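Local coordinates for protein acetyltransferase, GNAT family (Bacillus anthracis str. Sterne, PDB 3FBU) that binds coenzyme A and, as a member of the GNAT family, probably transfers the acetyl group of acetyl-coenzyme A to an acceptor substrate, at residues E19-H22 and E23-S26; V89-P92 and K93-N96; A103-A106 and T107-G111; E127-P130 and S131-V134. All blocks are in the same frame, centred on the assembly; numbering follows the deposited sequence.

Contact 1: E19-H22 and E23-S26; sequences EAVH and EYTS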
loop_
_atom_site.group_PDB
_atom_site.type_symbol
_atom_site.label_atom_id
_atom_site.label_comp_id
_atom_site.label_asym_id
_atom_site.label_seq_id
_atom_site.Cartn_x
_atom_site.Cartn_y
_atom_site.Cartn_z
ATOM N N GLU A 19 11.048 1.745 24.188
ATOM C CA GLU A 19 12.020 1.475 23.116
ATOM C C GLU A 19 11.388 0.800 21.900
ATOM O O GLU A 19 11.682 1.179 20.770
ATOM C CB GLU A 19 13.239 0.691 23.637
ATOM C CG GLU A 19 14.256 1.604 24.358
ATOM C CD GLU A 19 15.584 0.934 24.693
ATOM O OE1 GLU A 19 15.800 -0.230 24.289
ATOM O OE2 GLU A 19 16.413 1.582 25.382
ATOM N N ALA A 20 10.511 -0.164 22.138
ATOM C CA ALA A 20 9.780 -0.859 21.061
ATOM C C ALA A 20 8.803 0.100 20.365
ATOM O O ALA A 20 8.597 0.038 19.144
ATOM C CB ALA A 20 9.033 -2.066 21.640
ATOM N N VAL A 21 8.197 0.990 21.132
ATOM C CA VAL A 21 7.327 2.003 20.522
ATOM C C VAL A 21 8.147 2.961 19.660
ATOM O O VAL A 21 7.752 3.291 18.530
ATOM C CB VAL A 21 6.530 2.757 21.592
ATOM C CG1 VAL A 21 5.778 4.005 20.992
ATOM C CG2 VAL A 21 5.553 1.798 22.242
ATOM N N HIS A 22 9.306 3.368 20.172
ATOM C CA HIS A 22 10.157 4.310 19.460
ATOM C C HIS A 22 10.591 3.812 18.068
ATOM O O HIS A 22 10.797 4.591 17.126
ATOM C CB HIS A 22 11.345 4.717 20.324
ATOM C CG HIS A 22 12.070 5.900 19.788
ATOM N ND1 HIS A 22 11.519 7.161 19.793
ATOM C CD2 HIS A 22 13.281 6.014 19.187
ATOM C CE1 HIS A 22 12.367 8.004 19.230
ATOM N NE2 HIS A 22 13.446 7.337 18.856
ATOM N N GLU A 23 10.681 2.505 17.910
ATOM C CA GLU A 23 11.063 1.919 16.636
ATOM C C GLU A 23 10.159 2.424 15.495
ATOM O O GLU A 23 10.607 2.593 14.357
ATOM C CB GLU A 23 11.022 0.386 16.763
ATOM C CG GLU A 23 11.468 -0.366 15.527
ATOM C CD GLU A 23 11.447 -1.882 15.744
ATOM O OE1 GLU A 23 11.046 -2.316 16.853
ATOM O OE2 GLU A 23 11.839 -2.622 14.818
ATOM N N TYR A 24 8.881 2.671 15.794
ATOM C CA TYR A 24 7.948 3.190 14.783
ATOM C C TYR A 24 7.561 4.664 14.957
ATOM O O TYR A 24 7.303 5.334 13.975
ATOM C CB TYR A 24 6.709 2.290 14.640
ATOM C CG TYR A 24 5.842 2.081 15.868
ATOM C CD1 TYR A 24 4.787 2.951 16.163
ATOM C CD2 TYR A 24 6.013 0.954 16.686
ATOM C CE1 TYR A 24 3.975 2.757 17.305
ATOM C CE2 TYR A 24 5.196 0.734 17.806
ATOM C CZ TYR A 24 4.176 1.622 18.112
ATOM O OH TYR A 24 3.379 1.384 19.222
ATOM N N THR A 25 7.529 5.181 16.179
ATOM C CA THR A 25 7.203 6.590 16.358
ATOM C C THR A 25 8.316 7.545 15.872
ATOM O O THR A 25 8.063 8.725 15.642
ATOM C CB THR A 25 6.775 6.935 17.792
ATOM O OG1 THR A 25 7.815 6.590 18.708
ATOM C CG2 THR A 25 5.457 6.238 18.152
ATOM N N SER A 26 9.531 7.019 15.706
ATOM C CA SER A 26 10.637 7.765 15.094
ATOM C C SER A 26 10.662 7.663 13.569
ATOM O O SER A 26 11.531 8.260 12.905
ATOM C CB SER A 26 11.961 7.247 15.676
ATOM O OG SER A 26 12.189 5.889 15.347
#

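Contact 2: V89-P92 and K93-N96; sequences VFNP and KYFN. With COA (coenzyme A), chain C.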
loop_
_atom_site.group_PDB
_atom_site.type_symbol
_atom_site.label_atom_id
_atom_site.label_comp_id
_atom_site.label_asym_id
_atom_site.label_seq_id
_atom_site.Cartn_x
_atom_site.Cartn_y
_atom_site.Cartn_z
ATOM N N VAL A 89 -1.478 2.743 15.469
ATOM C CA VAL A 89 -0.167 3.036 14.897
ATOM C C VAL A 89 0.691 1.781 15.114
ATOM O O VAL A 89 0.832 1.316 16.254
ATOM C CB VAL A 89 0.525 4.238 15.580
ATOM C CG1 VAL A 89 1.861 4.571 14.869
ATOM C CG2 VAL A 89 -0.454 5.505 15.678
ATOM N N PHE A 90 1.228 1.247 14.016
ATOM C CA PHE A 90 1.907 -0.046 14.035
ATOM C C PHE A 90 3.292 0.071 13.420
ATOM O O PHE A 90 3.607 1.032 12.710
ATOM C CB PHE A 90 1.071 -1.123 13.315
ATOM C CG PHE A 90 0.018 -1.734 14.185
ATOM C CD1 PHE A 90 -1.078 -0.992 14.583
ATOM C CD2 PHE A 90 0.119 -3.026 14.611
ATOM C CE1 PHE A 90 -2.014 -1.528 15.399
ATOM C CE2 PHE A 90 -0.830 -3.569 15.414
ATOM C CZ PHE A 90 -1.906 -2.823 15.811
ATOM N N ASN A 91 4.121 -0.894 13.777
ATOM C CA ASN A 91 5.473 -1.043 13.293
ATOM C C ASN A 91 5.421 -1.636 11.893
ATOM O O ASN A 91 4.843 -2.721 11.711
ATOM C CB ASN A 91 6.243 -1.974 14.247
ATOM C CG ASN A 91 7.720 -2.098 13.910
ATOM O OD1 ASN A 91 8.115 -2.142 12.743
ATOM N ND2 ASN A 91 8.552 -2.169 14.950
ATOM N N PRO A 92 6.019 -0.946 10.919
ATOM C CA PRO A 92 6.008 -1.395 9.514
ATOM C C PRO A 92 6.559 -2.806 9.302
ATOM O O PRO A 92 6.185 -3.452 8.330
ATOM C CB PRO A 92 6.898 -0.395 8.787
ATOM C CG PRO A 92 7.192 0.701 9.709
ATOM C CD PRO A 92 6.734 0.332 11.103
ATOM N N LYS A 93 7.427 -3.285 10.193
ATOM C CA LYS A 93 7.869 -4.690 10.093
ATOM C C LYS A 93 6.706 -5.652 10.134
ATOM O O LYS A 93 6.829 -6.795 9.669
ATOM C CB LYS A 93 8.821 -5.072 11.208
ATOM C CG LYS A 93 10.124 -4.372 11.137
ATOM C CD LYS A 93 10.920 -4.657 12.387
ATOM C CE LYS A 93 12.191 -3.836 12.430
ATOM N NZ LYS A 93 13.053 -4.068 11.235
ATOM N N TYR A 94 5.588 -5.226 10.714
ATOM C CA TYR A 94 4.464 -6.133 10.931
ATOM C C TYR A 94 3.191 -5.767 10.163
ATOM O O TYR A 94 2.133 -6.318 10.421
ATOM C CB TYR A 94 4.195 -6.242 12.438
ATOM C CG TYR A 94 5.428 -6.710 13.175
ATOM C CD1 TYR A 94 5.723 -8.068 13.278
ATOM C CD2 TYR A 94 6.326 -5.797 13.718
ATOM C CE1 TYR A 94 6.865 -8.504 13.929
ATOM C CE2 TYR A 94 7.488 -6.233 14.363
ATOM C CZ TYR A 94 7.741 -7.584 14.462
ATOM O OH TYR A 94 8.872 -8.029 15.103
ATOM N N PHE A 95 3.311 -4.873 9.191
ATOM C CA PHE A 95 2.176 -4.474 8.361
ATOM C C PHE A 95 1.633 -5.617 7.497
ATOM O O PHE A 95 2.353 -6.581 7.150
ATOM C CB PHE A 95 2.566 -3.335 7.396
ATOM C CG PHE A 95 2.734 -1.984 8.038
ATOM C CD1 PHE A 95 2.419 -1.753 9.373
ATOM C CD2 PHE A 95 3.177 -0.913 7.271
ATOM C CE1 PHE A 95 2.566 -0.483 9.919
ATOM C CE2 PHE A 95 3.324 0.357 7.824
ATOM C CZ PHE A 95 3.020 0.562 9.166
ATOM N N ASN A 96 0.360 -5.478 7.143
ATOM C CA ASN A 96 -0.283 -6.309 6.150
ATOM C C ASN A 96 -0.337 -7.776 6.536
ATOM O O ASN A 96 -0.328 -8.658 5.673
ATOM C CB ASN A 96 0.404 -6.103 4.793
ATOM C CG ASN A 96 0.334 -4.663 4.338
ATOM O OD1 ASN A 96 -0.727 -4.051 4.390
ATOM N ND2 ASN A 96 1.453 -4.109 3.923
HETATM N N1A COA C . -3.219 0.422 -0.861
HETATM C C2A COA C . -4.395 -0.266 -0.703
HETATM N N3A COA C . -4.561 -1.112 0.361
HETATM C C4A COA C . -3.549 -1.249 1.259
HETATM C C5A COA C . -2.355 -0.560 1.121
HETATM C C6A COA C . -2.194 0.309 0.045
HETATM N N6A COA C . -1.071 1.015 -0.111
HETATM N N7A COA C . -1.564 -0.900 2.147
HETATM C C8A COA C . -2.209 -1.791 2.927
HETATM N N9A COA C . -3.445 -2.020 2.378
HETATM C C1B COA C . -4.568 -2.791 2.927
HETATM C C2B COA C . -4.217 -4.252 3.214
HETATM O O2B COA C . -4.308 -5.064 2.050
HETATM C C3B COA C . -5.270 -4.564 4.256
HETATM O O3B COA C . -6.509 -4.872 3.638
HETATM P P3B COA C . -6.976 -6.377 3.262
HETATM O O7A COA C . -8.434 -6.408 2.937
HETATM O O8A COA C . -6.129 -6.831 2.102
HETATM O O9A COA C . -6.707 -7.223 4.487
HETATM C C4B COA C . -5.403 -3.250 5.040
HETATM O O4B COA C . -4.986 -2.235 4.168
HETATM C C5B COA C . -4.529 -3.208 6.288
HETATM O O5B COA C . -5.078 -4.125 7.215
HETATM P P1A COA C . -4.194 -4.699 8.418
HETATM O O1A COA C . -3.226 -5.735 7.873
HETATM O O2A COA C . -5.086 -5.221 9.475
HETATM O O3A COA C . -3.457 -3.369 8.937
HETATM P P2A COA C . -1.922 -3.248 9.420
HETATM O O4A COA C . -1.668 -4.264 10.507
HETATM O O5A COA C . -1.009 -3.341 8.192
HETATM O O6A COA C . -1.923 -1.740 10.001
HETATM C CBP COA C . -2.090 0.641 9.923
HETATM C CCP COA C . -2.633 -0.681 9.379
HETATM C CDP COA C . -2.191 0.528 11.456
HETATM C CEP COA C . -3.009 1.706 9.322
HETATM C CAP COA C . -0.621 0.837 9.465
HETATM O OAP COA C . -0.535 1.012 8.059
HETATM C C9P COA C . 0.028 2.043 10.074
HETATM O O9P COA C . 0.495 1.990 11.366
HETATM N N8P COA C . 0.068 3.195 9.398
HETATM C C7P COA C . 0.841 4.336 9.885
HETATM C C6P COA C . 0.173 5.065 11.038
HETATM C C5P COA C . -1.185 5.636 10.632
HETATM O O5P COA C . -1.339 6.360 9.622
HETATM N N4P COA C . -2.177 5.344 11.447
HETATM C C3P COA C . -3.564 5.706 11.130
HETATM C C2P COA C . -3.928 7.137 11.460
HETATM S S1P COA C . -5.709 7.418 11.216
#

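Contact 3: A103-A106 and T107-G111; sequences AAQA and TLKYG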
loop_
_atom_site.group_PDB
_atom_site.type_symbol
_atom_site.label_atom_id
_atom_site.label_comp_id
_atom_site.label_asym_id
_atom_site.label_seq_id
_atom_site.Cartn_x
_atom_site.Cartn_y
_atom_site.Cartn_z
ATOM N N ALA A 103 -6.612 -6.326 16.287
ATOM C CA ALA A 103 -6.578 -5.581 17.539
ATOM C C ALA A 103 -7.764 -4.625 17.648
ATOM O O ALA A 103 -8.375 -4.510 18.719
ATOM C CB ALA A 103 -5.270 -4.819 17.666
ATOM N N ALA A 104 -8.083 -3.957 16.537
ATOM C CA ALA A 104 -9.149 -2.949 16.530
ATOM C C ALA A 104 -10.493 -3.623 16.656
ATOM O O ALA A 104 -11.338 -3.125 17.373
ATOM C CB ALA A 104 -9.089 -2.088 15.262
ATOM N N GLN A 105 -10.679 -4.777 16.014
ATOM C CA GLN A 105 -11.924 -5.565 16.164
ATOM C C GLN A 105 -12.160 -5.937 17.631
ATOM O O GLN A 105 -13.257 -5.766 18.175
ATOM C CB GLN A 105 -11.899 -6.825 15.264
ATOM C CG GLN A 105 -13.201 -7.657 15.219
ATOM C CD GLN A 105 -13.157 -8.788 14.180
ATOM O OE1 GLN A 105 -12.186 -8.919 13.403
ATOM N NE2 GLN A 105 -14.216 -9.618 14.157
ATOM N N ALA A 106 -11.109 -6.436 18.264
ATOM C CA ALA A 106 -11.129 -6.809 19.673
ATOM C C ALA A 106 -11.436 -5.629 20.591
ATOM O O ALA A 106 -12.148 -5.779 21.575
ATOM C CB ALA A 106 -9.785 -7.446 20.057
ATOM N N THR A 107 -10.904 -4.453 20.270
ATOM C CA THR A 107 -11.186 -3.244 21.028
ATOM C C THR A 107 -12.649 -2.821 20.915
ATOM O O THR A 107 -13.266 -2.513 21.918
ATOM C CB THR A 107 -10.231 -2.100 20.594
ATOM O OG1 THR A 107 -8.867 -2.548 20.709
ATOM C CG2 THR A 107 -10.447 -0.821 21.452
ATOM N N LEU A 108 -13.216 -2.835 19.703
ATOM C CA LEU A 108 -14.639 -2.528 19.515
ATOM C C LEU A 108 -15.496 -3.442 20.375
ATOM O O LEU A 108 -16.404 -2.998 21.039
ATOM C CB LEU A 108 -15.053 -2.664 18.035
ATOM C CG LEU A 108 -14.423 -1.750 16.999
ATOM C CD1 LEU A 108 -14.902 -2.099 15.576
ATOM C CD2 LEU A 108 -14.643 -0.274 17.286
ATOM N N LYS A 109 -15.191 -4.733 20.341
ATOM C CA LYS A 109 -15.936 -5.734 21.097
ATOM C C LYS A 109 -15.917 -5.449 22.596
ATOM O O LYS A 109 -16.951 -5.471 23.271
ATOM C CB LYS A 109 -15.334 -7.124 20.830
ATOM C CG LYS A 109 -15.507 -7.633 19.413
ATOM C CD LYS A 109 -14.851 -9.056 19.174
ATOM C CE LYS A 109 -15.028 -9.622 17.744
ATOM N NZ LYS A 109 -14.376 -10.979 17.507
ATOM N N TYR A 110 -14.731 -5.152 23.104
ATOM C CA TYR A 110 -14.548 -4.720 24.491
ATOM C C TYR A 110 -15.334 -3.455 24.796
ATOM O O TYR A 110 -16.045 -3.396 25.793
ATOM C CB TYR A 110 -13.080 -4.502 24.773
ATOM C CG TYR A 110 -12.738 -4.149 26.208
ATOM C CD1 TYR A 110 -12.606 -5.140 27.174
ATOM C CD2 TYR A 110 -12.505 -2.839 26.580
ATOM C CE1 TYR A 110 -12.277 -4.821 28.491
ATOM C CE2 TYR A 110 -12.168 -2.510 27.898
ATOM C CZ TYR A 110 -12.062 -3.506 28.835
ATOM O OH TYR A 110 -11.722 -3.183 30.118
ATOM N N GLY A 111 -15.239 -2.449 23.919
ATOM C CA GLY A 111 -15.987 -1.198 24.105
ATOM C C GLY A 111 -17.490 -1.415 24.213
ATOM O O GLY A 111 -18.140 -0.859 25.089
#

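Contact 4: E127-P130 and S131-V134; sequences ENTP and SYRV. With COA (coenzyme A), chain C.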
loop_
_atom_site.group_PDB
_atom_site.type_symbol
_atom_site.label_atom_id
_atom_site.label_comp_id
_atom_site.label_asym_id
_atom_site.label_seq_id
_atom_site.Cartn_x
_atom_site.Cartn_y
_atom_site.Cartn_z
ATOM N N GLU A 127 -6.120 9.803 1.619
ATOM C CA GLU A 127 -4.874 9.292 1.069
ATOM C C GLU A 127 -4.334 8.102 1.885
ATOM O O GLU A 127 -3.468 7.358 1.402
ATOM C CB GLU A 127 -3.831 10.412 1.049
ATOM C CG GLU A 127 -4.139 11.596 0.117
ATOM C CD GLU A 127 -5.177 12.593 0.667
ATOM O OE1 GLU A 127 -5.480 12.587 1.895
ATOM O OE2 GLU A 127 -5.689 13.406 -0.159
ATOM N N ASN A 128 -4.826 7.931 3.118
ATOM C CA ASN A 128 -4.304 6.926 4.026
ATOM C C ASN A 128 -5.057 5.615 3.878
ATOM O O ASN A 128 -5.817 5.201 4.764
ATOM C CB ASN A 128 -4.328 7.444 5.487
ATOM C CG ASN A 128 -3.458 6.597 6.426
ATOM O OD1 ASN A 128 -2.952 5.547 6.035
ATOM N ND2 ASN A 128 -3.307 7.044 7.665
ATOM N N THR A 129 -4.815 4.956 2.745
ATOM C CA THR A 129 -5.608 3.809 2.338
ATOM C C THR A 129 -5.638 2.681 3.362
ATOM O O THR A 129 -6.702 2.159 3.648
ATOM C CB THR A 129 -5.140 3.235 0.977
ATOM O OG1 THR A 129 -4.837 4.307 0.091
ATOM C CG2 THR A 129 -6.235 2.377 0.403
ATOM N N PRO A 130 -4.482 2.300 3.923
ATOM C CA PRO A 130 -4.572 1.185 4.865
ATOM C C PRO A 130 -5.394 1.498 6.107
ATOM O O PRO A 130 -6.008 0.597 6.671
ATOM C CB PRO A 130 -3.122 0.917 5.270
ATOM C CG PRO A 130 -2.321 1.858 4.614
ATOM C CD PRO A 130 -3.097 2.772 3.769
ATOM N N SER A 131 -5.408 2.771 6.514
ATOM C CA SER A 131 -6.168 3.160 7.703
ATOM C C SER A 131 -7.665 3.003 7.470
ATOM O O SER A 131 -8.355 2.361 8.270
ATOM C CB SER A 131 -5.838 4.584 8.144
ATOM O OG SER A 131 -6.328 4.780 9.471
ATOM N N TYR A 132 -8.196 3.539 6.368
ATOM C CA TYR A 132 -9.629 3.380 6.168
ATOM C C TYR A 132 -9.997 1.959 5.791
ATOM O O TYR A 132 -11.112 1.537 6.079
ATOM C CB TYR A 132 -10.251 4.465 5.291
ATOM C CG TYR A 132 -9.963 4.381 3.825
ATOM C CD1 TYR A 132 -10.621 3.447 3.036
ATOM C CD2 TYR A 132 -9.090 5.272 3.210
ATOM C CE1 TYR A 132 -10.396 3.386 1.673
ATOM C CE2 TYR A 132 -8.859 5.211 1.850
ATOM C CZ TYR A 132 -9.531 4.264 1.095
ATOM O OH TYR A 132 -9.316 4.155 -0.267
ATOM N N ARG A 133 -9.038 1.179 5.260
ATOM C CA ARG A 133 -9.307 -0.233 5.067
ATOM C C ARG A 133 -9.480 -0.978 6.379
ATOM O O ARG A 133 -10.357 -1.820 6.486
ATOM C CB ARG A 133 -8.274 -0.887 4.151
ATOM C CG ARG A 133 -8.550 -0.609 2.674
ATOM C CD ARG A 133 -9.855 -1.289 2.208
ATOM N NE ARG A 133 -9.842 -2.735 2.433
ATOM C CZ ARG A 133 -10.885 -3.500 2.769
ATOM N NH1 ARG A 133 -12.077 -2.988 3.015
ATOM N NH2 ARG A 133 -10.718 -4.809 2.915
ATOM N N VAL A 134 -8.694 -0.657 7.397
ATOM C CA VAL A 134 -8.950 -1.240 8.713
ATOM C C VAL A 134 -10.372 -0.887 9.182
ATOM O O VAL A 134 -11.124 -1.740 9.663
ATOM C CB VAL A 134 -7.933 -0.784 9.730
ATOM C CG1 VAL A 134 -8.340 -1.290 11.129
ATOM C CG2 VAL A 134 -6.548 -1.263 9.350
HETATM N N1A COA C . -3.219 0.422 -0.861
HETATM C C2A COA C . -4.395 -0.266 -0.703
HETATM N N3A COA C . -4.561 -1.112 0.361
HETATM C C4A COA C . -3.549 -1.249 1.259
HETATM C C5A COA C . -2.355 -0.560 1.121
HETATM C C6A COA C . -2.194 0.309 0.045
HETATM N N6A COA C . -1.071 1.015 -0.111
HETATM N N7A COA C . -1.564 -0.900 2.147
HETATM C C8A COA C . -2.209 -1.791 2.927
HETATM N N9A COA C . -3.445 -2.020 2.378
HETATM C C1B COA C . -4.568 -2.791 2.927
HETATM C C2B COA C . -4.217 -4.252 3.214
HETATM O O2B COA C . -4.308 -5.064 2.050
HETATM C C3B COA C . -5.270 -4.564 4.256
HETATM O O3B COA C . -6.509 -4.872 3.638
HETATM P P3B COA C . -6.976 -6.377 3.262
HETATM O O7A COA C . -8.434 -6.408 2.937
HETATM O O8A COA C . -6.129 -6.831 2.102
HETATM O O9A COA C . -6.707 -7.223 4.487
HETATM C C4B COA C . -5.403 -3.250 5.040
HETATM O O4B COA C . -4.986 -2.235 4.168
HETATM C C5B COA C . -4.529 -3.208 6.288
HETATM O O5B COA C . -5.078 -4.125 7.215
HETATM P P1A COA C . -4.194 -4.699 8.418
HETATM O O1A COA C . -3.226 -5.735 7.873
HETATM O O2A COA C . -5.086 -5.221 9.475
HETATM O O3A COA C . -3.457 -3.369 8.937
HETATM P P2A COA C . -1.922 -3.248 9.420
HETATM O O4A COA C . -1.668 -4.264 10.507
HETATM O O5A COA C . -1.009 -3.341 8.192
HETATM O O6A COA C . -1.923 -1.740 10.001
HETATM C CBP COA C . -2.090 0.641 9.923
HETATM C CCP COA C . -2.633 -0.681 9.379
HETATM C CDP COA C . -2.191 0.528 11.456
HETATM C CEP COA C . -3.009 1.706 9.322
HETATM C CAP COA C . -0.621 0.837 9.465
HETATM O OAP COA C . -0.535 1.012 8.059
HETATM C C9P COA C . 0.028 2.043 10.074
HETATM O O9P COA C . 0.495 1.990 11.366
HETATM N N8P COA C . 0.068 3.195 9.398
HETATM C C7P COA C . 0.841 4.336 9.885
HETATM C C6P COA C . 0.173 5.065 11.038
HETATM C C5P COA C . -1.185 5.636 10.632
HETATM O O5P COA C . -1.339 6.360 9.622
HETATM N N4P COA C . -2.177 5.344 11.447
HETATM C C3P COA C . -3.564 5.706 11.130
HETATM C C2P COA C . -3.928 7.137 11.460
HETATM S S1P COA C . -5.709 7.418 11.216
HETATM O O HOH W 1 -6.738 6.324 -0.725
#

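Contact 1: E19-H22 and E23-S26
The backbone oxygen of H22 is gripped twice by S26. The hydroxyl S26 OG lies 2.6 Å from H22 O and gives it its proton, while S26 N reaches H22 O at 3.1 Å. The hydroxyl can fold back onto the helix because OG stands between the backbone N and the carbonyl carbon (chi1 64°). The same turn of the chain brings S26 CB over one face of the H22 imidazole, a CH-pi contact with CB 3.8 Å from the ring centroid and displaced toward the rim. So one serine holds both the carbonyl and the ring of H22. The ring nitrogen H22 ND1 is itself bonded to T44 OG1 of helix 41-50, which holds the ring from a second point.

V21 O is the second shared acceptor. T25 N bonds to V21 O at 3.0 Å, in the carbonyl plane. Y24 N reaches V21 O from above that plane. The Y24 ring turns back along the helix and lays one face over V21 O, which sits 3.4 Å above the ring plane near its centre. Beyond it the phenol oxygen passes V21 CG2 and bonds to H72 ND1. V21 CG1 meets T25 CG2 at 3.6 Å, methyl against methyl. E23 N makes weak bonds to E19 O and A20 O.

These residues form most of helix 18-25 and its C-terminal end. V21 and Y24 pack on L69 of strand 68-79, H22 and T25 face helix 41-50, and E23 touches N91 and K93 in the loop after strand 83-90.

Contact 2: V89-P92 and K93-N96
The loop that leaves strand 83-90 and leads to helix 99-114 forms one wall of the coenzyme A site. P92 CA covers one face of F95, 3.3 Å from the ring centroid and almost exactly on the ring normal, as a CH-pi contact. The opposite face of F95 lies against the pantetheine part of coenzyme A, with F95 CE1 3.5 Å from COA CAP. F90 O and F90 CB meet the ring at its edge. The phenyl group is therefore wedged between the loop and the cofactor.

N91 ties the turn together. N91 OD1 accepts K93 N at 2.9 Å. That oxygen is within reach because CG lies anti to the backbone N (chi1 -174°). N91 O takes Y94 N at 2.8 Å, and N91 CB sits at the edge of the Y94 ring. A weak bond from F95 N to P92 O follows.

One amide at the end of the strand and one further on in the loop hold the cofactor. F90 N bonds to the pantetheine oxygen COA O9P at 2.8 Å. N96 N bonds to the pyrophosphate oxygen COA O5A at 2.7 Å. Pantetheine bonded to the backbone of the central strand 83-90, with the pyrophosphate held by the following loop and helix start, is typical of the GNAT fold.

Contact 3: A103-A106 and T107-G111
A103 begins the contact with a carbonyl gripped twice by T107. T107 OG1 donates to A103 O at 2.8 Å, and T107 N reaches A103 O at 3.0 Å. The two donors come from opposite faces of the carbonyl plane. The hydroxyl gets there because OG1 lies beside the backbone N (chi1 -54°), which leaves the methyl CG2 anti to that nitrogen. A103 and T107 both pack on I10 and I73 of the sheet.

A104 comes next. A104 O accepts L108 N at 3.0 Å, and L108 CG rests 3.4 Å from A104 O. A104 and L108 both lean on I86 of strand 83-90.

Q105 starts the outer side of the helix. Q105 O accepts K109 N at 3.1 Å. The aliphatic K109 CG lies 3.2 Å from Q105 O. Both chains are extended beyond CG, and they slant across one another. K109 CE passes Q105 CG, and the lysine end comes near the glutamine amide nitrogen, with K109 NZ 3.6 Å from Q105 NE2. Two nitrogens meet there, and no bond joins them.

A106 closes the segment. A106 O accepts Y110 N at 3.1 Å, and Y110 CB lies near that oxygen. The end of the Y110 side chain leads away, and the side chain touches M1 and M115.

The chemistry is that of a regular alpha helix in a beta-alpha-beta unit. The alanines A103 and A104 are consistent with a close approach of the helix to the sheet. The threonine hydroxyl, buried on that face, is satisfied by the helix's own backbone. The long polar chains of Q105 and K109 stay on the exposed side.

Contact 4: E127-P130 and S131-V134
N128 and S131 make the closely packed part of this contact. The S131 methylene lies against the N128 amide, with S131 CB 3.6 Å from N128 CG. N128 O takes weak bonds from S131 N and Y132 N, and N128 holds the N-cap position of helix 129-137. Its CG is anti to the backbone N (chi1 -165°), and N128 ND2 reaches out to COA O5P of the pantetheine at 2.9 Å. S131 OG is bonded to W88 NE1 and lies 3.2 Å from the thiol sulfur COA S1P. Further along, V134 N bonds to P130 O at 3.1 Å, and V134 CG2 packs against the same oxygen.

T129 and Y132 run side by side, with T129 O over the centre of the tyrosine ring, which R142 and Y160 also hold. Their hydroxyl ends are the looser part. A water oxygen at the ring edge is 2.9 Å from T129 OG1 and only weakly bonded to Y132 OH.

R133 N bonds to T129 O. The R133 side chain, bent at chi2 and chi3, sends R133 NH2 to the phosphate oxygen COA O7A at 2.8 Å, near the guanidinium plane. R133 NH1 forms a salt bridge with E136. T129 CG2 lies 3.4 Å from COA C2A, and P130 CB packs on the adenine at C8A.

One helix start thus touches the cofactor from thiol to 3'-phosphate. The arginine's positive charge would be expected to offset part of the phosphate's negative charge.

From the N terminus the four contacts come in series; none nests in or crosses another. Each is one continuous piece of chain, so none closes a long loop. Contact 1 finishes helix 18-25. It touches contact 2, the loop after strand 83-90, where E23 meets N91 and K93 and Y24 meets V89. Contact 3 follows in helix 99-114, the helix of the beta-alpha-beta unit, with its centre about 23 Å from that of contact 1, across the centre of the chain. Contact 4 opens helix 129-137 and packs on contact 3 through V134 and A104. Contacts 2 and 4 do not touch each other; coenzyme A bridges them.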